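Local coordinates for CELL division protein FTSZ homolog 1 (Methanocaldococcus jannaschii, PDB 1W5B) that binds GTP and probably hydrolyses it, and probably polymerises into the contractile Z ring at the future division site, at residues Leu248-Ile253 with Thr338-Arg343. Sequence-based numbering, arbitrary orientation.
Sequences LAMIGI and TGVQSR
Leu248 leads into strand 249-256 just where the chain leaves strand 331-338; the short runs 248-250 and 338-341 point 120° apart and come within 4.3 Å at the CA atoms of Ala249 and Thr338. Leu248 O accepts the amide of Val340 (O to N 3.1 Å) in a nearly straight bond. The amide of the same residue, Leu248 N, donates to the side-chain OE1 of Gln341 at 3.2 Å; the bond is straight at hydrogen, but the donor sits above the amide plane, 64° out of it. Gln341 manages this by folding back: CG lies between its backbone N and carbonyl carbon (chi1 58°), and a bend at chi2 brings OE1 round. Both main-chain polar atoms of Leu248 are thus used by the turn. Around them the contact is apolar. The side chains of Leu248 and Val340 cross at about a right angle, Leu248 CD1 against Val340 CG2 at 3.6 Å, while the CB atoms of Leu248 and Gln341 meet at 3.7 Å. One residue further along, Ala249 CB rests on Thr338 CG2, and Met250 CE just reaches that same Val340 CG2. Leu248 also packs on Phe346 of strand 344-347. Gly339, with positive phi, lets the chain turn out of the sheet, and Val340 and Gln341 pair with the residue leading into strand 249-256, outermost within this chain of the mixed four-stranded sheet of the FtsZ C-terminal domain.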
loop_
_atom_site.group_PDB
_atom_site.type_symbol
_atom_site.label_atom_id
_atom_site.label_comp_id
_atom_site.label_asym_id
_atom_site.label_seq_id
_atom_site.Cartn_x
_atom_site.Cartn_y
_atom_site.Cartn_z
ATOM N N LEU A 248 -1.481 0.002 -12.522
ATOM C CA LEU A 248 -0.208 -0.309 -11.880
ATOM C C LEU A 248 0.394 0.992 -11.342
ATOM O O LEU A 248 0.491 1.986 -12.062
ATOM C CB LEU A 248 0.726 -0.960 -12.908
ATOM C CG LEU A 248 2.026 -1.656 -12.501
ATOM C CD1 LEU A 248 3.099 -0.628 -12.212
ATOM C CD2 LEU A 248 1.767 -2.552 -11.303
ATOM N N ALA A 249 0.795 0.985 -10.075
ATOM C CA ALA A 249 1.360 2.178 -9.460
ATOM C C ALA A 249 2.689 1.918 -8.761
ATOM O O ALA A 249 2.978 0.796 -8.334
ATOM C CB ALA A 249 0.351 2.765 -8.458
ATOM N N MET A 250 3.496 2.969 -8.648
ATOM C CA MET A 250 4.788 2.881 -7.981
ATOM C C MET A 250 4.932 4.096 -7.076
ATOM O O MET A 250 4.295 5.126 -7.303
ATOM C CB MET A 250 5.927 2.834 -9.002
ATOM C CG MET A 250 6.001 1.531 -9.770
ATOM S SD MET A 250 7.550 1.374 -10.660
ATOM C CE MET A 250 7.059 0.499 -12.059
ATOM N N ILE A 251 5.768 3.979 -6.052
ATOM C CA ILE A 251 5.925 5.071 -5.108
ATOM C C ILE A 251 7.293 5.728 -5.143
ATOM O O ILE A 251 8.246 5.205 -5.724
ATOM C CB ILE A 251 5.698 4.594 -3.663
ATOM C CG1 ILE A 251 6.905 3.769 -3.197
ATOM C CG2 ILE A 251 4.444 3.722 -3.585
ATOM C CD1 ILE A 251 6.896 3.460 -1.708
ATOM N N GLY A 252 7.359 6.887 -4.499
ATOM C CA GLY A 252 8.587 7.644 -4.379
ATOM C C GLY A 252 8.537 8.224 -2.976
ATOM O O GLY A 252 7.478 8.674 -2.531
ATOM N N ILE A 253 9.655 8.202 -2.261
ATOM C CA ILE A 253 9.673 8.745 -0.910
ATOM C C ILE A 253 10.827 9.720 -0.697
ATOM O O ILE A 253 11.973 9.447 -1.061
ATOM C CB ILE A 253 9.790 7.631 0.144
ATOM C CG1 ILE A 253 8.602 6.672 0.018
ATOM C CG2 ILE A 253 9.830 8.252 1.544
ATOM C CD1 ILE A 253 8.645 5.499 0.991
ATOM N N THR A 338 0.158 6.613 -10.477
ATOM C CA THR A 338 -0.708 5.567 -11.009
ATOM C C THR A 338 -0.801 5.551 -12.528
ATOM O O THR A 338 -0.439 6.517 -13.195
ATOM C CB THR A 338 -2.130 5.722 -10.445
ATOM O OG1 THR A 338 -2.677 6.980 -10.866
ATOM C CG2 THR A 338 -2.099 5.688 -8.938
ATOM N N GLY A 339 -1.298 4.437 -13.060
ATOM C CA GLY A 339 -1.457 4.292 -14.496
ATOM C C GLY A 339 -0.167 4.190 -15.284
ATOM O O GLY A 339 -0.103 4.647 -16.425
ATOM N N VAL A 340 0.863 3.586 -14.700
ATOM C CA VAL A 340 2.135 3.466 -15.398
ATOM C C VAL A 340 2.355 2.093 -16.020
ATOM O O VAL A 340 3.459 1.787 -16.458
ATOM C CB VAL A 340 3.332 3.778 -14.459
ATOM C CG1 VAL A 340 3.193 5.178 -13.889
ATOM C CG2 VAL A 340 3.411 2.752 -13.340
ATOM N N GLN A 341 1.307 1.271 -16.068
ATOM C CA GLN A 341 1.413 -0.073 -16.637
ATOM C C GLN A 341 1.872 -0.071 -18.095
ATOM O O GLN A 341 2.542 -1.002 -18.547
ATOM C CB GLN A 341 0.070 -0.806 -16.540
ATOM C CG GLN A 341 -1.080 -0.098 -17.242
ATOM C CD GLN A 341 -2.005 0.616 -16.274
ATOM O OE1 GLN A 341 -1.555 1.347 -15.387
ATOM N NE2 GLN A 341 -3.309 0.411 -16.441
ATOM N N SER A 342 1.507 0.973 -18.828
ATOM C CA SER A 342 1.877 1.082 -20.235
ATOM C C SER A 342 3.372 1.324 -20.421
ATOM O O SER A 342 3.910 1.113 -21.509
ATOM C CB SER A 342 1.093 2.218 -20.891
ATOM O OG SER A 342 1.335 3.442 -20.217
ATOM N N ARG A 343 4.039 1.766 -19.360
ATOM C CA ARG A 343 5.472 2.040 -19.418
ATOM C C ARG A 343 6.305 0.987 -18.708
ATOM O O ARG A 343 7.504 1.162 -18.525
ATOM C CB ARG A 343 5.777 3.419 -18.825
ATOM C CG ARG A 343 5.513 4.572 -19.785
ATOM C CD ARG A 343 4.033 4.734 -20.083
ATOM N NE ARG A 343 3.783 5.557 -21.269
ATOM C CZ ARG A 343 4.249 6.790 -21.450
ATOM N NH1 ARG A 343 5.004 7.366 -20.524
ATOM N NH2 ARG A 343 3.950 7.453 -22.560
#